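Glycosyltransferase (PDB 3WAD) belongs to the glycosyltransferases of the GT-B fold, built from two Rossmann-like domains that each hold a parallel beta sheet. Local coordinates at residues M5-N10 / I128-T133; H147-F152 / L199-T204. One frame throughout, in Å; residues are numbered along the deposited sequence.

Contact 1. Residues M5-N10 / I128-T133; sequences MTVFAN and IWDALT
Thr6 and Trp129 lie level on two parallel strands, and the backbone N and O of Thr6 both turn to the strand 126-130 and span Trp129: N donates to Ile128 O at 2.9 Å, and O accepts from Asp130 N at 3.0 Å. This is the pairing of central strands in a Rossmann-like sheet. On one face Met5 and Ile128 run side by side, Met5 CE 4.1 Å from Ile128 CG2; both side chains are apolar, as suits a face of the sheet that helix 18-27 covers. On the other, Thr6 sends its methyl CG2 to Trp129 CB, 3.7 Å away, while its OG1, anti to the backbone N (chi1 -177°), bonds Ala34 O.

Tight polar packing follows where the strands end. Thr133, brought round by a type I turn from Asp130, offers OG1 to Phe8 N at 2.8 Å, and the same hydroxyl donates to Asp130 OD2. That carboxylate oxygen also takes Leu132 N from above its plane, an Asx turn, with the two donors on opposite faces. Asp130 suits this corner because its short side chain folds back over its own turn, leaving OD1 for His13 ND1. The Phe8 ring lies edge-on to the cluster, its CD2 3.4 Å from Thr133 OG1, with ring and carboxylate planes 60° apart.

Contact is looser toward Leu132, which is partly exposed and adds mainly its CB, 3.8 Å from Phe8 CE2. Asn10 OD1 accepts from His13 N at the N-cap of helix 11-16. Helix 89-106 packs on Phe8 and Leu132, and strands 30-35 and 147-150 flank the pair in the sheet.

Contact 2. Residues H147-F152 / L199-T204; sequences HVRMLF and LVTGTT
His147 lies with one face of its imidazole beneath Thr203, whose OG1 sits 4.0 Å above the ring plane, over its centre. The pair belongs to the edge-ward half of the Rossmann-like parallel sheet, where helix 198-201 turns into strand 204-206 beside strand 147-150. Thr203 OG1 also accepts from His147 N at 2.8 Å, so the hydroxyl that lies over the ring is the one that bonds the backbone of the same residue. The position of His147 CG between its own N and carbonyl carbon (chi1 47°) swings the ring under the turn, where Trp129 NE1 and Glu141 OE1 bond its two nitrogens. Two weak bonds, from Thr203 N and Thr204 N, converge on His147 O.

Val148 and Thr204 point the same way, side by side, with Val148 CG2 4.1 Å from Thr204 CG2. Gly202, the first residue past the helix, has positive phi (94°) and a backbone shape that a CB would jam; the missing side chain also lets it pass close to Arg149.

Arg149 crosses Thr201 obliquely. Its guanidinium has Thr201 CG2 over one face and Leu151 CD2 over the other, while Asp155 and Thr205 bind its terminal nitrogens. An arginine fits here because its NE can still serve the helix end: a bend at chi3 (64°) brings NE 2.9 Å from Thr201 O, above the carbonyl plane of that residue.

Both contacts belong to one seven-stranded parallel sheet in the N-terminal half of the chain, their centres 10 Å apart. Contact 1 closes in sequence before contact 2 opens, and across the sheet they follow one another: strands 2-6, 126-130, 147-150 and 204-206 are successive neighbours. The seam between them is the pairing of 126-130 with 147-150, where Trp129 N lies 2.9 Å from Val148 O and Trp129 O 2.8 Å from Met150 N, both probable hydrogen bonds. The Trp129 ring packs on Arg149, so side chains join the contacts as well. Together they carry the sheet from its centre toward the 221-222 edge.

Contact 1. Residues M5-N10 / I128-T133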
ATOM      1  N   MET B   5     -12.217   2.040   7.843  1.00 24.75           N
ATOM      2  CA  MET B   5     -11.195   2.023   8.911  1.00 23.64           C
ATOM      3  C   MET B   5     -10.965   3.406   9.412  1.00 25.16           C
ATOM      4  O   MET B   5     -10.947   4.352   8.608  1.00 24.49           O
ATOM      5  CB  MET B   5      -9.901   1.495   8.365  1.00 23.72           C
ATOM      6  CG  MET B   5     -10.125   0.114   7.675  1.00 24.23           C
ATOM      7  SD  MET B   5      -8.584  -0.680   7.126  1.00 27.67           S
ATOM      8  CE  MET B   5      -7.723  -1.044   8.685  1.00 23.68           C
ATOM      9  N   THR B   6     -10.848   3.567  10.737  1.00 23.69           N
ATOM     10  CA  THR B   6     -10.711   4.905  11.221  1.00 24.16           C
ATOM     11  C   THR B   6      -9.555   4.934  12.254  1.00 23.75           C
ATOM     12  O   THR B   6      -9.386   4.006  13.029  1.00 23.19           O
ATOM     13  CB  THR B   6     -12.018   5.469  11.685  1.00 24.01           C
ATOM     14  OG1 THR B   6     -11.842   6.838  12.107  1.00 27.09           O
ATOM     15  CG2 THR B   6     -12.637   4.613  12.831  1.00 25.55           C
ATOM     16  N   VAL B   7      -8.762   5.989  12.217  1.00 23.40           N
ATOM     17  CA  VAL B   7      -7.661   6.145  13.179  1.00 22.65           C
ATOM     18  C   VAL B   7      -7.517   7.651  13.426  1.00 21.41           C
ATOM     19  O   VAL B   7      -7.661   8.444  12.468  1.00 21.25           O
ATOM     20  CB  VAL B   7      -6.364   5.422  12.689  1.00 20.30           C
ATOM     21  CG1 VAL B   7      -5.899   6.013  11.377  1.00 22.96           C
ATOM     22  CG2 VAL B   7      -5.217   5.567  13.707  1.00 18.68           C
ATOM     23  N   PHE B   8      -7.269   8.076  14.682  1.00 22.42           N
ATOM     24  CA  PHE B   8      -6.962   9.484  14.941  1.00 20.71           C
ATOM     25  C   PHE B   8      -5.638   9.901  14.210  1.00 22.19           C
ATOM     26  O   PHE B   8      -4.876   9.033  13.808  1.00 20.81           O
ATOM     27  CB  PHE B   8      -6.946   9.852  16.446  1.00 23.35           C
ATOM     28  CG  PHE B   8      -5.735   9.336  17.191  1.00 22.77           C
ATOM     29  CD1 PHE B   8      -4.658  10.198  17.475  1.00 23.11           C
ATOM     30  CD2 PHE B   8      -5.605   7.968  17.519  1.00 25.32           C
ATOM     31  CE1 PHE B   8      -3.459   9.686  18.133  1.00 22.67           C
ATOM     32  CE2 PHE B   8      -4.467   7.454  18.192  1.00 22.88           C
ATOM     33  CZ  PHE B   8      -3.401   8.314  18.520  1.00 23.62           C
ATOM     34  N   ALA B   9      -5.387  11.218  14.023  1.00 21.97           N
ATOM     35  CA  ALA B   9      -4.230  11.676  13.234  1.00 23.01           C
ATOM     36  C   ALA B   9      -2.906  11.487  13.949  1.00 23.62           C
ATOM     37  O   ALA B   9      -2.417  12.355  14.720  1.00 22.73           O
ATOM     38  CB  ALA B   9      -4.424  13.164  12.713  1.00 22.25           C
ATOM     39  N   ASN B  10      -2.305  10.321  13.708  1.00 23.49           N
ATOM     40  CA  ASN B  10      -1.048   9.953  14.343  1.00 23.49           C
ATOM     41  C   ASN B  10      -0.436   8.951  13.418  1.00 24.24           C
ATOM     42  O   ASN B  10      -1.069   7.915  13.174  1.00 22.81           O
ATOM     43  CB  ASN B  10      -1.279   9.253  15.709  1.00 22.68           C
ATOM     44  CG  ASN B  10       0.049   8.796  16.361  1.00 26.12           C
ATOM     45  OD1 ASN B  10       0.604   7.734  16.075  1.00 27.49           O
ATOM     46  ND2 ASN B  10       0.542   9.612  17.249  1.00 32.68           N
ATOM     47  N   ILE B 128     -13.438  -0.919  11.141  1.00 26.31           N
ATOM     48  CA  ILE B 128     -12.189  -1.344  11.908  1.00 25.52           C
ATOM     49  C   ILE B 128     -11.621  -0.063  12.507  1.00 26.15           C
ATOM     50  O   ILE B 128     -11.263   0.862  11.770  1.00 25.58           O
ATOM     51  CB  ILE B 128     -11.127  -2.015  11.068  1.00 25.26           C
ATOM     52  CG1 ILE B 128     -11.724  -3.262  10.305  1.00 25.35           C
ATOM     53  CG2 ILE B 128      -9.862  -2.404  11.939  1.00 28.96           C
ATOM     54  CD1 ILE B 128     -10.784  -3.878   9.361  1.00 26.92           C
ATOM     55  N   TRP B 129     -11.632   0.039  13.833  1.00 24.32           N
ATOM     56  CA  TRP B 129     -11.189   1.295  14.453  1.00 23.85           C
ATOM     57  C   TRP B 129      -9.949   1.028  15.302  1.00 24.33           C
ATOM     58  O   TRP B 129      -9.934   0.149  16.166  1.00 21.87           O
ATOM     59  CB  TRP B 129     -12.230   1.938  15.288  1.00 22.50           C
ATOM     60  CG  TRP B 129     -13.048   1.047  16.274  1.00 25.44           C
ATOM     61  CD1 TRP B 129     -14.002   0.024  15.962  1.00 24.37           C
ATOM     62  CD2 TRP B 129     -12.992   1.103  17.712  1.00 24.18           C
ATOM     63  NE1 TRP B 129     -14.560  -0.455  17.139  1.00 23.41           N
ATOM     64  CE2 TRP B 129     -13.950   0.158  18.214  1.00 25.35           C
ATOM     65  CE3 TRP B 129     -12.321   1.949  18.626  1.00 22.19           C
ATOM     66  CZ2 TRP B 129     -14.200   0.008  19.591  1.00 26.03           C
ATOM     67  CZ3 TRP B 129     -12.569   1.797  19.979  1.00 21.30           C
ATOM     68  CH2 TRP B 129     -13.522   0.822  20.457  1.00 23.24           C
ATOM     69  N   ASP B 130      -8.935   1.843  15.084  1.00 23.95           N
ATOM     70  CA  ASP B 130      -7.833   1.977  16.062  1.00 22.79           C
ATOM     71  C   ASP B 130      -8.366   2.147  17.494  1.00 22.86           C
ATOM     72  O   ASP B 130      -9.270   2.948  17.713  1.00 21.21           O
ATOM     73  CB  ASP B 130      -7.013   3.181  15.681  1.00 21.94           C
ATOM     74  CG  ASP B 130      -6.126   3.685  16.856  1.00 23.36           C
ATOM     75  OD1 ASP B 130      -5.000   3.216  16.904  1.00 20.40           O
ATOM     76  OD2 ASP B 130      -6.580   4.535  17.686  1.00 23.62           O
ATOM     77  N   ALA B 131      -7.766   1.416  18.455  1.00 22.99           N
ATOM     78  CA  ALA B 131      -8.364   1.249  19.787  1.00 21.68           C
ATOM     79  C   ALA B 131      -8.534   2.573  20.564  1.00 22.44           C
ATOM     80  O   ALA B 131      -9.293   2.654  21.535  1.00 22.62           O
ATOM     81  CB  ALA B 131      -7.583   0.212  20.597  1.00 20.25           C
ATOM     82  N   LEU B 132      -7.812   3.608  20.142  1.00 22.61           N
ATOM     83  CA  LEU B 132      -7.926   4.914  20.754  1.00 23.52           C
ATOM     84  C   LEU B 132      -8.888   5.823  20.016  1.00 24.02           C
ATOM     85  O   LEU B 132      -8.976   7.010  20.362  1.00 21.80           O
ATOM     86  CB  LEU B 132      -6.537   5.578  20.823  1.00 22.83           C
ATOM     87  CG  LEU B 132      -5.542   4.843  21.724  1.00 22.76           C
ATOM     88  CD1 LEU B 132      -4.289   5.743  22.057  1.00 22.10           C
ATOM     89  CD2 LEU B 132      -6.164   4.382  23.014  1.00 16.56           C
ATOM     90  N   THR B 133      -9.546   5.318  18.961  1.00 22.22           N
ATOM     91  CA  THR B 133     -10.340   6.213  18.117  1.00 23.70           C
ATOM     92  C   THR B 133     -11.894   5.997  18.253  1.00 22.84           C
ATOM     93  O   THR B 133     -12.512   5.329  17.409  1.00 22.52           O
ATOM     94  CB  THR B 133      -9.871   6.052  16.597  1.00 23.52           C
ATOM     95  OG1 THR B 133      -8.446   6.298  16.523  1.00 24.57           O
ATOM     96  CG2 THR B 133     -10.585   7.111  15.725  1.00 22.98           C
TER

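Contact 2. Residues H147-F152 / L199-T204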
ATOM      1  N   HIS B 147     -18.180  -4.036  14.250  1.00 29.09           N
ATOM      2  CA  HIS B 147     -16.913  -3.232  14.241  1.00 27.22           C
ATOM      3  C   HIS B 147     -15.838  -3.962  15.028  1.00 26.95           C
ATOM      4  O   HIS B 147     -16.101  -4.555  16.094  1.00 26.01           O
ATOM      5  CB  HIS B 147     -17.163  -1.806  14.705  1.00 26.58           C
ATOM      6  CG  HIS B 147     -17.992  -1.725  15.944  1.00 31.13           C
ATOM      7  ND1 HIS B 147     -17.431  -1.703  17.206  1.00 29.76           N
ATOM      8  CD2 HIS B 147     -19.335  -1.739  16.130  1.00 30.35           C
ATOM      9  CE1 HIS B 147     -18.394  -1.675  18.109  1.00 30.28           C
ATOM     10  NE2 HIS B 147     -19.554  -1.652  17.480  1.00 31.65           N
ATOM     11  N   VAL B 148     -14.629  -3.934  14.492  1.00 24.89           N
ATOM     12  CA  VAL B 148     -13.506  -4.605  15.099  1.00 24.16           C
ATOM     13  C   VAL B 148     -12.569  -3.547  15.713  1.00 24.80           C
ATOM     14  O   VAL B 148     -12.089  -2.606  14.972  1.00 22.55           O
ATOM     15  CB  VAL B 148     -12.765  -5.382  14.063  1.00 23.77           C
ATOM     16  CG1 VAL B 148     -11.473  -6.000  14.679  1.00 24.72           C
ATOM     17  CG2 VAL B 148     -13.645  -6.453  13.497  1.00 21.55           C
ATOM     18  N   ARG B 149     -12.332  -3.665  17.032  1.00 22.98           N
ATOM     19  CA  ARG B 149     -11.416  -2.767  17.728  1.00 21.72           C
ATOM     20  C   ARG B 149      -9.978  -3.274  17.473  1.00 21.87           C
ATOM     21  O   ARG B 149      -9.629  -4.392  17.871  1.00 21.69           O
ATOM     22  CB  ARG B 149     -11.811  -2.599  19.217  1.00 23.02           C
ATOM     23  CG  ARG B 149     -10.855  -1.663  20.039  1.00 21.84           C
ATOM     24  CD  ARG B 149     -11.309  -1.549  21.467  1.00 21.54           C
ATOM     25  NE  ARG B 149     -11.219  -2.868  22.085  1.00 20.26           N
ATOM     26  CZ  ARG B 149     -10.385  -3.192  23.079  1.00 17.96           C
ATOM     27  NH1 ARG B 149      -9.565  -2.271  23.618  1.00 20.13           N
ATOM     28  NH2 ARG B 149     -10.362  -4.456  23.500  1.00 20.35           N
ATOM     29  N   MET B 150      -9.160  -2.444  16.808  1.00 20.28           N
ATOM     30  CA  MET B 150      -7.832  -2.856  16.462  1.00 20.83           C
ATOM     31  C   MET B 150      -6.773  -2.367  17.484  1.00 21.37           C
ATOM     32  O   MET B 150      -6.570  -1.161  17.649  1.00 20.94           O
ATOM     33  CB  MET B 150      -7.424  -2.463  15.035  1.00 18.51           C
ATOM     34  CG  MET B 150      -5.991  -2.950  14.728  1.00 22.40           C
ATOM     35  SD  MET B 150      -5.741  -2.862  12.933  1.00 25.51           S
ATOM     36  CE  MET B 150      -4.296  -3.843  12.827  1.00 23.23           C
ATOM     37  N   LEU B 151      -6.103  -3.323  18.150  1.00 19.81           N
ATOM     38  CA  LEU B 151      -5.060  -2.946  19.132  1.00 20.82           C
ATOM     39  C   LEU B 151      -3.813  -2.499  18.420  1.00 19.79           C
ATOM     40  O   LEU B 151      -3.576  -2.787  17.218  1.00 20.40           O
ATOM     41  CB  LEU B 151      -4.719  -4.127  20.038  1.00 19.40           C
ATOM     42  CG  LEU B 151      -5.916  -4.688  20.862  1.00 21.81           C
ATOM     43  CD1 LEU B 151      -5.540  -5.872  21.770  1.00 18.79           C
ATOM     44  CD2 LEU B 151      -6.580  -3.632  21.751  1.00 18.06           C
ATOM     45  N   PHE B 152      -2.949  -1.853  19.181  1.00 19.49           N
ATOM     46  CA  PHE B 152      -1.698  -1.307  18.626  1.00 20.33           C
ATOM     47  C   PHE B 152      -0.548  -1.681  19.605  1.00 20.51           C
ATOM     48  O   PHE B 152       0.619  -1.284  19.433  1.00 21.19           O
ATOM     49  CB  PHE B 152      -1.888   0.240  18.435  1.00 20.38           C
ATOM     50  CG  PHE B 152      -2.176   0.948  19.718  1.00 18.76           C
ATOM     51  CD1 PHE B 152      -1.108   1.248  20.603  1.00 22.56           C
ATOM     52  CD2 PHE B 152      -3.474   1.245  20.083  1.00 20.21           C
ATOM     53  CE1 PHE B 152      -1.393   1.841  21.843  1.00 18.56           C
ATOM     54  CE2 PHE B 152      -3.756   1.787  21.252  1.00 18.24           C
ATOM     55  CZ  PHE B 152      -2.715   2.103  22.159  1.00 19.04           C
ATOM     56  N   LEU B 199     -19.625  -0.864  22.582  1.00 30.37           N
ATOM     57  CA  LEU B 199     -19.054   0.457  22.199  1.00 30.25           C
ATOM     58  C   LEU B 199     -17.657   0.651  22.822  1.00 29.91           C
ATOM     59  O   LEU B 199     -16.831   1.432  22.324  1.00 28.61           O
ATOM     60  CB  LEU B 199     -19.945   1.644  22.658  1.00 30.14           C
ATOM     61  CG  LEU B 199     -21.303   1.711  21.916  1.00 29.68           C
ATOM     62  CD1 LEU B 199     -22.034   2.876  22.433  1.00 29.29           C
ATOM     63  CD2 LEU B 199     -21.106   1.834  20.373  1.00 30.21           C
ATOM     64  N   VAL B 200     -17.428  -0.057  23.923  1.00 28.71           N
ATOM     65  CA  VAL B 200     -16.179   0.083  24.641  1.00 27.86           C
ATOM     66  C   VAL B 200     -15.097  -0.742  24.035  1.00 27.68           C
ATOM     67  O   VAL B 200     -13.950  -0.269  23.882  1.00 27.41           O
ATOM     68  CB  VAL B 200     -16.322  -0.328  26.149  1.00 27.93           C
ATOM     69  CG1 VAL B 200     -14.928  -0.369  26.754  1.00 25.17           C
ATOM     70  CG2 VAL B 200     -17.222   0.704  26.898  1.00 26.12           C
ATOM     71  N   THR B 201     -15.433  -1.997  23.693  1.00 27.23           N
ATOM     72  CA  THR B 201     -14.401  -2.898  23.242  1.00 25.58           C
ATOM     73  C   THR B 201     -14.530  -3.534  21.858  1.00 24.98           C
ATOM     74  O   THR B 201     -13.618  -4.303  21.455  1.00 24.62           O
ATOM     75  CB  THR B 201     -14.170  -3.971  24.285  1.00 26.99           C
ATOM     76  OG1 THR B 201     -15.433  -4.535  24.614  1.00 25.79           O
ATOM     77  CG2 THR B 201     -13.434  -3.348  25.617  1.00 26.76           C
ATOM     78  N   GLY B 202     -15.592  -3.177  21.121  1.00 23.92           N
ATOM     79  CA  GLY B 202     -15.832  -3.696  19.772  1.00 26.34           C
ATOM     80  C   GLY B 202     -16.756  -4.935  19.754  1.00 27.90           C
ATOM     81  O   GLY B 202     -16.868  -5.662  20.756  1.00 26.46           O
ATOM     82  N   THR B 203     -17.396  -5.194  18.609  1.00 28.37           N
ATOM     83  CA  THR B 203     -18.048  -6.506  18.372  1.00 27.98           C
ATOM     84  C   THR B 203     -17.006  -7.461  18.653  1.00 28.09           C
ATOM     85  O   THR B 203     -17.271  -8.495  19.231  1.00 29.21           O
ATOM     86  CB  THR B 203     -18.392  -6.801  16.862  1.00 26.40           C
ATOM     87  OG1 THR B 203     -19.083  -5.696  16.359  1.00 24.42           O
ATOM     88  CG2 THR B 203     -19.282  -8.081  16.703  1.00 25.64           C
ATOM     89  N   THR B 204     -15.797  -7.194  18.152  1.00 27.16           N
ATOM     90  CA  THR B 204     -14.660  -7.970  18.632  1.00 26.59           C
ATOM     91  C   THR B 204     -13.355  -7.175  18.533  1.00 25.82           C
ATOM     92  O   THR B 204     -13.378  -6.028  18.154  1.00 25.48           O
ATOM     93  CB  THR B 204     -14.540  -9.301  17.919  1.00 26.51           C
ATOM     94  OG1 THR B 204     -13.579 -10.101  18.594  1.00 28.61           O
ATOM     95  CG2 THR B 204     -14.103  -9.187  16.452  1.00 28.02           C
TER